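Poly(Beta-D-mannuronate) lyase (Pseudopedobacter saltans, PDB 7O79) probably cleaves poly(beta-D-mannuronate), the mannuronate-rich parts of alginate, by beta-elimination. Local coordinates at residues G181-T186 with I299-T304; G207-S212 with G257-G262; V233-N238 with P310-V315; L280-G285 with G318-N323; G337-N342 with M349-N354. One frame throughout, in Å; residues are numbered along the deposited sequence.

The five contacts belong to one parallel beta-helix and the loops that leave its coils. Strand 230-236 of interaction 3 lies between the two strands that interaction 2 joins, and strand 280-283 of interaction 4 follows beyond 255-260: Arg259 O takes the N-H of Gly234 (2.8 Å), and Ile258 O that of Ile281 (2.7 Å). Interaction 1 lies farther out, its centre about 11 Å from that of interaction 3, to which Glu184 OE1 ties it through Gly237 N (2.8 Å). Interaction 5 joins interaction 4 through Gly285 O and Leu350 N (2.8 Å), and interaction 3 through His314 NE2 and Leu351 O (2.6 Å). Interactions 1 and 5, centres about 20 Å apart, do not touch.

Interaction 1: G181-T186 with I299-T304; sequences GRSEET and ILRAGT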
# COMPACT_ATOMS: atom_id res chain seq x y z
N GLY A 181 11.39 -9.42 -4.31
CA GLY A 181 10.12 -9.99 -4.70
C GLY A 181 9.54 -9.31 -5.90
O GLY A 181 8.58 -9.82 -6.49
N ARG A 182 10.11 -8.17 -6.30
CA ARG A 182 9.61 -7.45 -7.46
C ARG A 182 9.63 -8.35 -8.70
O ARG A 182 8.69 -8.34 -9.49
CB ARG A 182 10.45 -6.19 -7.71
CG ARG A 182 9.75 -5.15 -8.57
CD ARG A 182 10.43 -3.80 -8.47
NE ARG A 182 9.97 -2.87 -9.50
CZ ARG A 182 10.47 -1.66 -9.70
NH1 ARG A 182 11.47 -1.22 -8.94
NH2 ARG A 182 9.99 -0.88 -10.66
N SER A 183 10.70 -9.11 -8.85
CA SER A 183 10.85 -10.02 -9.98
C SER A 183 10.34 -11.41 -9.66
O SER A 183 10.73 -12.39 -10.31
CB SER A 183 12.31 -10.08 -10.45
OG SER A 183 12.67 -8.83 -11.02
N GLU A 184 9.50 -11.51 -8.63
CA GLU A 184 8.62 -12.63 -8.34
C GLU A 184 9.49 -13.65 -7.62
O GLU A 184 9.16 -14.84 -7.57
CB GLU A 184 8.01 -13.25 -9.61
CG GLU A 184 7.11 -12.31 -10.45
CD GLU A 184 6.08 -11.46 -9.70
OE1 GLU A 184 5.69 -11.77 -8.55
OE2 GLU A 184 5.60 -10.49 -10.33
N GLU A 185 10.61 -13.19 -7.08
CA GLU A 185 11.50 -14.06 -6.31
C GLU A 185 10.75 -14.72 -5.16
O GLU A 185 9.86 -14.14 -4.54
CB GLU A 185 12.68 -13.26 -5.76
CG GLU A 185 13.57 -12.62 -6.83
CD GLU A 185 13.18 -11.18 -7.12
OE1 GLU A 185 11.97 -10.85 -7.06
OE2 GLU A 185 14.10 -10.38 -7.38
N THR A 186 11.13 -15.97 -4.86
CA THR A 186 10.49 -16.73 -3.80
C THR A 186 11.44 -17.09 -2.67
O THR A 186 11.16 -18.00 -1.90
CB THR A 186 9.85 -18.00 -4.37
OG1 THR A 186 10.88 -18.86 -4.88
CG2 THR A 186 8.88 -17.67 -5.49
N ILE A 299 8.51 -10.99 -20.59
CA ILE A 299 9.08 -9.91 -19.80
C ILE A 299 10.49 -10.34 -19.44
O ILE A 299 10.68 -11.32 -18.71
CB ILE A 299 8.25 -9.62 -18.54
CG1 ILE A 299 6.77 -9.35 -18.87
CG2 ILE A 299 8.87 -8.48 -17.74
CD1 ILE A 299 6.51 -8.11 -19.75
N LEU A 300 11.49 -9.62 -19.95
CA LEU A 300 12.89 -9.99 -19.77
C LEU A 300 13.39 -9.55 -18.40
O LEU A 300 12.99 -8.51 -17.88
CB LEU A 300 13.74 -9.35 -20.86
CG LEU A 300 13.42 -9.71 -22.32
CD1 LEU A 300 14.43 -9.05 -23.29
CD2 LEU A 300 13.40 -11.24 -22.49
N ARG A 301 14.26 -10.37 -17.81
CA ARG A 301 14.92 -10.04 -16.54
C ARG A 301 16.19 -10.87 -16.43
O ARG A 301 16.13 -12.10 -16.40
CB ARG A 301 13.97 -10.32 -15.36
CG ARG A 301 14.35 -9.62 -14.05
CD ARG A 301 14.27 -8.09 -14.13
NE ARG A 301 13.14 -7.60 -14.94
CZ ARG A 301 11.89 -7.48 -14.51
NH1 ARG A 301 11.55 -7.82 -13.26
NH2 ARG A 301 10.95 -7.03 -15.33
N ALA A 302 17.34 -10.20 -16.35
CA ALA A 302 18.60 -10.91 -16.18
C ALA A 302 18.71 -11.45 -14.76
O ALA A 302 18.09 -10.95 -13.82
CB ALA A 302 19.78 -9.97 -16.47
N GLY A 303 19.52 -12.50 -14.61
CA GLY A 303 19.72 -13.07 -13.30
C GLY A 303 18.68 -14.08 -12.88
O GLY A 303 18.74 -14.57 -11.75
N THR A 304 17.74 -14.43 -13.75
CA THR A 304 16.69 -15.40 -13.45
C THR A 304 16.98 -16.71 -14.17
O THR A 304 17.81 -16.74 -15.08
CB THR A 304 15.31 -14.86 -13.86
OG1 THR A 304 15.29 -14.56 -15.27
CG2 THR A 304 14.97 -13.63 -13.09
O HOH W 1 8.38 -7.50 -12.40
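Ser183 OG receives the N-H of Arg301 NH1 at 2.7 Å, the one direct hydrogen bond between 181-186 and 299-304. The hydroxyl meets the guanidinium at its edge, within 1° of its plane, and the N-H...O angle of 149° leaves the bond moderately bent. Arg301 reaches it by folding: its chain is bent at chi2 and again at chi3 (38°), which curls the chain beside the serine, and Arg301 CG lies 3.6 Å from Ser183 OG. NE makes a weak bond to Leu300 O. A second, looser path runs through water 1, which accepts from Arg301 NH1 at 3.3 Å and donates to Arg182 O at 3.0 Å; NH1 therefore serves both the serine side chain and the backbone just before it.

Both partners sit on turns. Gly181 to Glu184 form a type I turn closed by Glu184 N and Gly181 O (2.9 Å), and Glu185 OE1 adds weak bonds to the N-H groups of Gly181 and Ser183. Across the contact, Arg301 to Thr304 make a type II turn, where Thr304 OG1 donates to Arg301 O at 2.8 Å. Val309 of strand 308-309 packs against Ser183, Arg301 and Thr304. The contact joins the loop after strand 175-177 to the small antiparallel pair 299-300/308-309, both excursions from the parallel beta-helix.

Interaction 2: G207-S212 with G257-G262; sequences GMEIIS and GIRLAG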
# COMPACT_ATOMS: atom_id res chain seq x y z
N GLY A 207 -7.45 5.25 -8.54
CA GLY A 207 -8.69 4.47 -8.57
C GLY A 207 -8.51 3.07 -9.11
O GLY A 207 -9.39 2.55 -9.81
N MET A 208 -7.36 2.46 -8.83
CA MET A 208 -7.05 1.11 -9.26
C MET A 208 -6.43 0.34 -8.11
O MET A 208 -7.08 -0.52 -7.51
CB MET A 208 -6.12 1.12 -10.48
CG MET A 208 -6.59 2.10 -11.54
SD MET A 208 -5.57 2.16 -13.01
CE MET A 208 -6.46 3.48 -13.88
N GLU A 209 -5.18 0.64 -7.80
CA GLU A 209 -4.48 0.02 -6.69
C GLU A 209 -4.28 1.08 -5.62
O GLU A 209 -3.45 1.97 -5.78
CB GLU A 209 -3.16 -0.60 -7.15
CG GLU A 209 -3.37 -1.57 -8.29
CD GLU A 209 -2.11 -2.35 -8.65
OE1 GLU A 209 -2.03 -2.85 -9.80
OE2 GLU A 209 -1.21 -2.47 -7.79
N ILE A 210 -5.11 1.02 -4.57
CA ILE A 210 -4.92 1.90 -3.41
C ILE A 210 -3.57 1.62 -2.78
O ILE A 210 -2.75 2.52 -2.56
CB ILE A 210 -6.05 1.68 -2.39
CG1 ILE A 210 -7.42 1.97 -2.99
CG2 ILE A 210 -5.80 2.57 -1.14
CD1 ILE A 210 -8.59 1.52 -2.09
N ILE A 211 -3.34 0.35 -2.45
CA ILE A 211 -2.06 -0.18 -1.99
C ILE A 211 -1.57 -1.13 -3.08
O ILE A 211 -2.34 -1.94 -3.60
CB ILE A 211 -2.22 -0.90 -0.64
CG1 ILE A 211 -2.47 0.12 0.47
CG2 ILE A 211 -0.99 -1.77 -0.32
CD1 ILE A 211 -3.02 -0.46 1.78
N SER A 212 -0.31 -0.98 -3.46
CA SER A 212 0.28 -1.82 -4.49
C SER A 212 1.53 -2.46 -3.91
O SER A 212 2.57 -1.80 -3.77
CB SER A 212 0.59 -1.02 -5.75
OG SER A 212 1.13 -1.84 -6.77
N GLY A 257 -12.37 -4.87 -3.27
CA GLY A 257 -11.76 -5.38 -2.07
C GLY A 257 -10.27 -5.66 -2.16
O GLY A 257 -9.44 -4.74 -2.15
N ILE A 258 -9.94 -6.94 -2.21
CA ILE A 258 -8.56 -7.42 -2.16
C ILE A 258 -8.26 -8.19 -3.44
O ILE A 258 -9.09 -8.96 -3.93
CB ILE A 258 -8.34 -8.27 -0.89
CG1 ILE A 258 -8.57 -7.40 0.35
CG2 ILE A 258 -6.96 -8.89 -0.87
CD1 ILE A 258 -8.88 -8.18 1.64
N ARG A 259 -7.06 -7.96 -3.99
CA ARG A 259 -6.63 -8.63 -5.21
C ARG A 259 -5.18 -9.07 -5.09
O ARG A 259 -4.31 -8.29 -4.69
CB ARG A 259 -6.80 -7.71 -6.42
CG ARG A 259 -5.99 -8.13 -7.61
CD ARG A 259 -6.56 -7.59 -8.90
NE ARG A 259 -6.20 -6.20 -9.18
CZ ARG A 259 -5.10 -5.80 -9.82
NH1 ARG A 259 -4.17 -6.68 -10.18
NH2 ARG A 259 -4.91 -4.51 -10.07
N LEU A 260 -4.90 -10.34 -5.44
CA LEU A 260 -3.57 -10.90 -5.28
C LEU A 260 -3.08 -11.57 -6.55
O LEU A 260 -3.85 -12.26 -7.23
CB LEU A 260 -3.50 -11.97 -4.16
CG LEU A 260 -3.37 -11.60 -2.69
CD1 LEU A 260 -2.07 -10.82 -2.44
CD2 LEU A 260 -4.58 -10.86 -2.19
N ALA A 261 -1.79 -11.41 -6.82
CA ALA A 261 -1.00 -12.38 -7.59
C ALA A 261 0.08 -12.95 -6.68
O ALA A 261 0.53 -12.29 -5.74
CB ALA A 261 -0.35 -11.73 -8.82
N GLY A 262 0.50 -14.19 -6.95
CA GLY A 262 1.66 -14.75 -6.27
C GLY A 262 1.29 -15.79 -5.22
O GLY A 262 0.12 -16.10 -4.97
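Glu209 and Arg259 are brought together by contrasting torsions: the glutamate sets CG anti to its carbonyl carbon (chi1 -55°) and then runs extended, whereas the arginine leaves its strand with CG anti to the backbone N and bends at chi3 (81°). Their chains cross at about a right angle, and Glu209 OE1 comes to 3.3 Å from Arg259 NH2. This is a salt bridge whose hydrogen bond is weak. Because the carboxylate and guanidinium planes stand 90° apart, the two groups do not form the paired, coplanar fork of a bidentate bridge; a single oxygen faces a single nitrogen, with Glu209 CG also 3.8 Å from Arg259 NH2.

Each charged group has a firmer partner. Ser212 OG donates to Glu209 OE2 at 2.6 Å, approaching nearly along the C-O axis, and would help to fix the rotation of the carboxylate. Arg259 NE is bonded to Tyr256 OH, on the same strand as the arginine, which would steady the guanidinium.

The CA atoms of Glu209 and Arg259 are 9.0 Å apart, since strand 230-236 runs between strands 209-214 and 255-260 in the parallel face. The bridge thus spans the intervening strand, with Val233 touching both side chains. Arg235 adjoins Glu209 and Ser212, while on the far flank Arg259 leans on Ile281 and Ile283 of strand 280-283.

Interaction 3: V233-N238 with P310-V315; sequences VGRSGN and PRYGHV
Arg235 and Tyr312 make the tight part of this contact, the guanidinium lying flat on one face of the ring with the planes only 16° apart. Arg235 CZ is 3.7 Å from the centroid of the Tyr312 ring, giving a cation-pi stack that is offset: Tyr312 CE2 is the ring atom nearest Arg235 CZ, at 3.3 Å, and Arg235 NH1 lies over the rim of the ring. The arginine chain turns at chi2 (61°) to lay its end there. At the guanidinium edge Arg311 O accepts from Arg235 NH1 at 2.8 Å, in the carbonyl plane and with an N-H...O angle of 150°, while Arg235 NH2 gives the same oxygen a weak bond of 3.2 Å. Stack and edge bonds together hold the group in both tilt and rotation.

Looser is the link through solvent beside it, where the two backbones do not meet directly: water 2 accepts from Gly313 N at 2.8 Å and lies 2.7 Å from Arg235 O. Arg311 itself turns away, its guanidinium engaging Glu297 O and Glu286. Through the stack and the bonds to Arg311 O, the irregular loop after strand 308-309 is held against the end of strand 230-236, on a face of the parallel beta-helix.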
# COMPACT_ATOMS: atom_id res chain seq x y z
N VAL A 233 -3.96 -4.33 -3.26
CA VAL A 233 -3.49 -5.21 -4.33
C VAL A 233 -2.08 -5.71 -4.03
O VAL A 233 -1.15 -4.91 -3.84
CB VAL A 233 -3.55 -4.52 -5.70
CG1 VAL A 233 -2.98 -5.41 -6.79
CG2 VAL A 233 -4.98 -4.15 -6.04
N GLY A 234 -1.92 -7.04 -3.98
CA GLY A 234 -0.62 -7.66 -4.19
C GLY A 234 -0.35 -7.82 -5.68
O GLY A 234 -0.79 -8.79 -6.30
N ARG A 235 0.32 -6.85 -6.29
CA ARG A 235 0.55 -6.89 -7.74
C ARG A 235 1.69 -7.83 -8.12
O ARG A 235 1.59 -8.57 -9.10
CB ARG A 235 0.86 -5.48 -8.25
CG ARG A 235 1.29 -5.42 -9.72
CD ARG A 235 0.22 -5.96 -10.68
NE ARG A 235 0.68 -5.89 -12.06
CZ ARG A 235 1.45 -6.81 -12.65
NH1 ARG A 235 1.80 -7.93 -12.00
NH2 ARG A 235 1.84 -6.62 -13.92
N SER A 236 2.80 -7.77 -7.38
CA SER A 236 3.97 -8.60 -7.60
C SER A 236 4.44 -9.13 -6.25
O SER A 236 4.01 -8.65 -5.19
CB SER A 236 5.09 -7.83 -8.30
OG SER A 236 4.77 -7.66 -9.66
N GLY A 237 5.32 -10.13 -6.30
CA GLY A 237 5.88 -10.66 -5.07
C GLY A 237 5.04 -11.75 -4.44
O GLY A 237 3.99 -12.17 -4.94
N ASN A 238 5.54 -12.22 -3.29
CA ASN A 238 5.09 -13.44 -2.66
C ASN A 238 5.10 -13.29 -1.14
O ASN A 238 5.78 -12.42 -0.60
CB ASN A 238 5.94 -14.66 -3.10
CG ASN A 238 6.01 -14.82 -4.62
OD1 ASN A 238 5.02 -15.19 -5.25
ND2 ASN A 238 7.17 -14.52 -5.21
N PRO A 310 7.24 -13.77 -15.04
CA PRO A 310 5.84 -13.71 -15.47
C PRO A 310 5.30 -12.30 -15.30
O PRO A 310 5.74 -11.55 -14.43
CB PRO A 310 5.11 -14.70 -14.55
CG PRO A 310 6.06 -15.12 -13.53
CD PRO A 310 7.40 -14.52 -13.77
N ARG A 311 4.34 -11.96 -16.17
CA ARG A 311 3.57 -10.73 -16.00
C ARG A 311 2.83 -10.73 -14.66
O ARG A 311 2.76 -9.69 -13.99
CB ARG A 311 2.59 -10.57 -17.16
CG ARG A 311 3.23 -10.01 -18.45
CD ARG A 311 2.33 -10.29 -19.65
NE ARG A 311 2.84 -9.59 -20.83
CZ ARG A 311 3.72 -10.11 -21.69
NH1 ARG A 311 4.15 -11.36 -21.52
NH2 ARG A 311 4.15 -9.40 -22.72
N TYR A 312 2.26 -11.88 -14.27
CA TYR A 312 1.59 -12.06 -12.98
C TYR A 312 2.03 -13.40 -12.38
O TYR A 312 2.07 -14.41 -13.09
CB TYR A 312 0.05 -12.03 -13.13
CG TYR A 312 -0.48 -10.65 -13.47
CD1 TYR A 312 -0.51 -10.22 -14.80
CD2 TYR A 312 -0.92 -9.78 -12.48
CE1 TYR A 312 -0.96 -8.95 -15.13
CE2 TYR A 312 -1.40 -8.51 -12.80
CZ TYR A 312 -1.41 -8.11 -14.14
OH TYR A 312 -1.87 -6.86 -14.50
N GLY A 313 2.37 -13.40 -11.09
CA GLY A 313 2.71 -14.66 -10.43
C GLY A 313 1.50 -15.57 -10.22
O GLY A 313 0.42 -15.13 -9.84
N HIS A 314 1.71 -16.86 -10.47
CA HIS A 314 0.70 -17.88 -10.22
C HIS A 314 0.25 -17.80 -8.76
O HIS A 314 1.08 -17.71 -7.85
CB HIS A 314 1.32 -19.25 -10.52
CG HIS A 314 0.34 -20.37 -10.66
ND1 HIS A 314 0.74 -21.67 -10.91
CD2 HIS A 314 -1.01 -20.39 -10.63
CE1 HIS A 314 -0.33 -22.44 -11.02
NE2 HIS A 314 -1.41 -21.69 -10.84
N VAL A 315 -1.07 -17.79 -8.52
CA VAL A 315 -1.60 -17.73 -7.16
C VAL A 315 -1.72 -19.16 -6.64
O VAL A 315 -2.65 -19.90 -6.99
CB VAL A 315 -2.94 -16.99 -7.08
CG1 VAL A 315 -3.42 -16.94 -5.62
CG2 VAL A 315 -2.82 -15.56 -7.60
O HOH W 2 2.84 -10.76 -10.13

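Interaction 4: L280-G285 with G318-N323; sequences LILICG and GLYVNN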
# COMPACT_ATOMS: atom_id res chain seq x y z
N LEU A 280 -12.70 -10.37 -3.34
CA LEU A 280 -11.38 -10.98 -3.39
C LEU A 280 -11.12 -11.48 -4.80
O LEU A 280 -11.92 -12.24 -5.35
CB LEU A 280 -11.27 -12.14 -2.39
CG LEU A 280 -9.98 -12.96 -2.34
CD1 LEU A 280 -8.73 -12.08 -2.06
CD2 LEU A 280 -10.11 -14.11 -1.34
N ILE A 281 -10.00 -11.06 -5.38
CA ILE A 281 -9.61 -11.49 -6.72
C ILE A 281 -8.30 -12.24 -6.62
O ILE A 281 -7.30 -11.68 -6.17
CB ILE A 281 -9.48 -10.32 -7.69
CG1 ILE A 281 -10.84 -9.63 -7.90
CG2 ILE A 281 -8.86 -10.80 -9.02
CD1 ILE A 281 -10.70 -8.21 -8.52
N LEU A 282 -8.31 -13.51 -7.04
CA LEU A 282 -7.10 -14.30 -7.21
C LEU A 282 -6.82 -14.31 -8.71
O LEU A 282 -7.55 -14.96 -9.47
CB LEU A 282 -7.30 -15.71 -6.68
CG LEU A 282 -7.75 -15.78 -5.22
CD1 LEU A 282 -7.60 -17.20 -4.73
CD2 LEU A 282 -6.99 -14.81 -4.34
N ILE A 283 -5.78 -13.59 -9.15
CA ILE A 283 -5.60 -13.37 -10.58
C ILE A 283 -4.83 -14.54 -11.20
O ILE A 283 -4.09 -15.25 -10.52
CB ILE A 283 -4.89 -12.01 -10.85
CG1 ILE A 283 -5.23 -11.49 -12.25
CG2 ILE A 283 -3.40 -12.14 -10.64
CD1 ILE A 283 -4.93 -10.01 -12.47
N CYS A 284 -5.03 -14.75 -12.50
CA CYS A 284 -4.34 -15.84 -13.17
C CYS A 284 -2.87 -15.48 -13.40
O CYS A 284 -2.54 -14.34 -13.73
CB CYS A 284 -5.01 -16.17 -14.51
SG CYS A 284 -6.70 -16.80 -14.40
N GLY A 285 -2.00 -16.44 -13.21
CA GLY A 285 -0.59 -16.21 -13.41
C GLY A 285 -0.19 -16.47 -14.85
O GLY A 285 -0.94 -17.06 -15.64
N GLY A 318 -1.77 -20.32 -0.97
CA GLY A 318 -2.15 -19.23 -0.10
C GLY A 318 -3.24 -19.61 0.89
O GLY A 318 -3.90 -20.64 0.76
N LEU A 319 -3.42 -18.75 1.90
CA LEU A 319 -4.46 -18.92 2.91
C LEU A 319 -5.45 -17.77 2.78
O LEU A 319 -5.10 -16.61 3.02
CB LEU A 319 -3.85 -18.95 4.31
CG LEU A 319 -4.74 -19.47 5.44
CD1 LEU A 319 -4.92 -20.99 5.36
CD2 LEU A 319 -4.17 -19.05 6.80
N TYR A 320 -6.69 -18.08 2.41
CA TYR A 320 -7.74 -17.08 2.17
C TYR A 320 -8.94 -17.46 3.04
O TYR A 320 -9.90 -18.02 2.52
CB TYR A 320 -8.10 -17.03 0.66
CG TYR A 320 -6.90 -16.66 -0.20
CD1 TYR A 320 -6.51 -15.33 -0.35
CD2 TYR A 320 -6.12 -17.64 -0.80
CE1 TYR A 320 -5.39 -14.99 -1.12
CE2 TYR A 320 -4.99 -17.30 -1.58
CZ TYR A 320 -4.63 -15.98 -1.72
OH TYR A 320 -3.53 -15.64 -2.48
N VAL A 321 -8.88 -17.14 4.34
CA VAL A 321 -9.75 -17.75 5.35
C VAL A 321 -10.36 -16.68 6.25
O VAL A 321 -9.76 -15.63 6.50
CB VAL A 321 -8.97 -18.79 6.21
CG1 VAL A 321 -9.87 -19.46 7.22
CG2 VAL A 321 -8.40 -19.87 5.33
N ASN A 322 -11.58 -16.96 6.73
CA ASN A 322 -12.22 -16.14 7.76
C ASN A 322 -12.34 -14.68 7.35
O ASN A 322 -12.10 -13.78 8.17
CB ASN A 322 -11.49 -16.25 9.09
CG ASN A 322 -11.66 -17.60 9.72
OD1 ASN A 322 -10.70 -18.33 9.92
ND2 ASN A 322 -12.91 -17.94 10.04
N ASN A 323 -12.67 -14.44 6.09
CA ASN A 323 -12.97 -13.09 5.62
C ASN A 323 -14.48 -12.94 5.43
O ASN A 323 -15.22 -13.91 5.34
CB ASN A 323 -12.25 -12.80 4.30
CG ASN A 323 -10.73 -12.94 4.40
OD1 ASN A 323 -10.05 -12.06 4.95
ND2 ASN A 323 -10.18 -14.04 3.87
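Tyr320 points from strand 319-328 across to strand 280-283, and its side chain meets leucine methyls along much of its length. Tyr320 CB begins 4.1 Å from Leu280 CD2, and the same methyl is 3.9 Å from Tyr320 CD1, which it approaches obliquely. The side chains of Leu280 and Tyr320 cross at about a right angle. Farther out Leu282 takes over: its CD2 is 3.6 Å from Tyr320 CE1 and 3.7 Å from Tyr320 CZ. This methyl sits over one ring face, 3.9 Å from the centroid and 24° off the normal, a CH-pi contact shifted toward the rim. At the tip, Tyr320 OH has Leu282 CD2 at 4.0 Å and also packs on Val315. Leu282, with CG anti to its carbonyl carbon (chi1 -56°), slides past the tyrosine in the opposite direction; its CD2 makes the closer contact, with CD1 at the margin, 4.1 Å from Tyr320 CE2.

All three residues are buried between two faces of the beta-helix, where Leu260 and Val267 also border the tyrosine. The contact therefore rests on van der Waals packing and a CH-pi contact, with no polar bond between the segments.

Interaction 5: G337-N342 with M349-N354; sequences GSYNGN and MLLPEN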
# COMPACT_ATOMS: atom_id res chain seq x y z
N GLY A 337 -9.21 -14.39 -11.86
CA GLY A 337 -9.45 -13.16 -12.59
C GLY A 337 -8.49 -13.02 -13.77
O GLY A 337 -7.40 -13.59 -13.78
N SER A 338 -8.93 -12.26 -14.78
CA SER A 338 -8.12 -11.90 -15.96
C SER A 338 -7.48 -13.11 -16.62
O SER A 338 -6.26 -13.17 -16.85
CB SER A 338 -7.07 -10.86 -15.60
OG SER A 338 -7.68 -9.78 -14.93
N TYR A 339 -8.32 -14.09 -16.94
CA TYR A 339 -7.88 -15.28 -17.64
C TYR A 339 -7.77 -15.00 -19.14
O TYR A 339 -8.66 -14.36 -19.73
CB TYR A 339 -8.87 -16.42 -17.40
CG TYR A 339 -8.51 -17.77 -18.01
CD1 TYR A 339 -7.44 -18.51 -17.53
CD2 TYR A 339 -9.28 -18.31 -19.04
CE1 TYR A 339 -7.13 -19.77 -18.06
CE2 TYR A 339 -8.99 -19.55 -19.59
CZ TYR A 339 -7.92 -20.29 -19.09
OH TYR A 339 -7.62 -21.53 -19.63
N ASN A 340 -6.68 -15.46 -19.75
CA ASN A 340 -6.51 -15.41 -21.19
C ASN A 340 -6.46 -16.85 -21.68
O ASN A 340 -5.43 -17.51 -21.58
CB ASN A 340 -5.24 -14.66 -21.59
CG ASN A 340 -4.98 -14.73 -23.08
OD1 ASN A 340 -5.89 -15.02 -23.87
ND2 ASN A 340 -3.75 -14.45 -23.48
N GLY A 341 -7.59 -17.34 -22.20
CA GLY A 341 -7.63 -18.67 -22.76
C GLY A 341 -7.06 -18.80 -24.17
O GLY A 341 -7.07 -19.90 -24.72
N ASN A 342 -6.59 -17.70 -24.77
CA ASN A 342 -6.00 -17.72 -26.10
C ASN A 342 -4.59 -17.16 -25.97
O ASN A 342 -4.35 -15.96 -26.23
CB ASN A 342 -6.81 -16.92 -27.12
CG ASN A 342 -8.16 -17.55 -27.38
OD1 ASN A 342 -8.28 -18.75 -27.61
ND2 ASN A 342 -9.20 -16.72 -27.35
N MET A 349 -2.65 -17.63 -18.21
CA MET A 349 -3.53 -18.78 -18.16
C MET A 349 -3.32 -19.75 -16.99
O MET A 349 -3.93 -20.82 -16.98
CB MET A 349 -3.45 -19.49 -19.52
CG MET A 349 -1.98 -19.83 -19.86
SD MET A 349 -1.07 -21.10 -19.13
CE MET A 349 -1.85 -22.59 -19.74
N LEU A 350 -2.57 -19.36 -15.96
CA LEU A 350 -2.36 -20.23 -14.80
C LEU A 350 -3.48 -19.97 -13.80
O LEU A 350 -3.50 -18.93 -13.13
CB LEU A 350 -0.97 -19.98 -14.20
CG LEU A 350 0.19 -20.37 -15.13
CD1 LEU A 350 1.52 -20.02 -14.49
CD2 LEU A 350 0.17 -21.86 -15.52
N LEU A 351 -4.41 -20.91 -13.69
CA LEU A 351 -5.48 -20.80 -12.72
C LEU A 351 -4.94 -20.99 -11.31
O LEU A 351 -4.02 -21.78 -11.09
CB LEU A 351 -6.54 -21.86 -13.02
CG LEU A 351 -7.23 -21.68 -14.37
CD1 LEU A 351 -8.21 -22.80 -14.61
CD2 LEU A 351 -7.94 -20.32 -14.39
N PRO A 352 -5.50 -20.29 -10.32
CA PRO A 352 -5.04 -20.48 -8.94
C PRO A 352 -5.17 -21.94 -8.53
O PRO A 352 -6.09 -22.64 -8.95
CB PRO A 352 -5.96 -19.56 -8.12
CG PRO A 352 -6.45 -18.52 -9.15
CD PRO A 352 -6.62 -19.34 -10.39
N GLU A 353 -4.20 -22.42 -7.74
CA GLU A 353 -4.14 -23.83 -7.39
C GLU A 353 -3.58 -23.98 -5.98
O GLU A 353 -2.79 -23.16 -5.52
CB GLU A 353 -3.27 -24.63 -8.37
CG GLU A 353 -1.79 -24.26 -8.29
CD GLU A 353 -0.85 -25.14 -9.13
OE1 GLU A 353 -1.33 -26.00 -9.90
OE2 GLU A 353 0.38 -24.93 -9.02
N ASN A 354 -4.01 -25.04 -5.31
CA ASN A 354 -3.53 -25.38 -3.97
C ASN A 354 -3.68 -24.24 -2.97
O ASN A 354 -2.84 -24.09 -2.07
CB ASN A 354 -2.07 -25.85 -4.01
CG ASN A 354 -1.70 -26.69 -2.80
OD1 ASN A 354 -2.49 -27.51 -2.37
ND2 ASN A 354 -0.52 -26.49 -2.26
O HOH W 3 -5.73 -22.89 -18.39
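Asn340 and Met349 bring the backbones of 337-342 and 349-354 to a CA separation of 5.4 Å, yet no direct hydrogen bond joins the segments; Asn340 O instead lies 3.5 Å from Met349 CB. Tyr339, with CG anti to the backbone N (chi1 -177°), sends its ring alongside the second segment. Met349 O lies at the ring edge, 3.5 Å from Tyr339 CE1; Met349 CB is 4.0 Å from the same carbon, while Leu351 CD2 comes obliquely to Tyr339 CD1 at 3.7 Å. Beyond the ring, Tyr339 OH is 2.6 Å from water 3, which lies in the ring plane and donates to Met349 O at 3.1 Å; the hydroxyl is also bonded to Ser377 N.

Both segments belong to the loop between strands 333-337 and 356-364 of the beta-helix, and Met349 with Leu350 forms a classic beta bulge opposite Gly285. Asn340 forms an Asx turn: its OD1 accepts from Asn342 N at 2.9 Å, the donor standing 54° out of the carbonyl plane, while ND2 binds Asp346 OD1. Met349 places CG between the backbone N and the carbonyl carbon (chi1 55°) and bends twice more, leading its end away from Tyr339 toward Leu382 and Phe385.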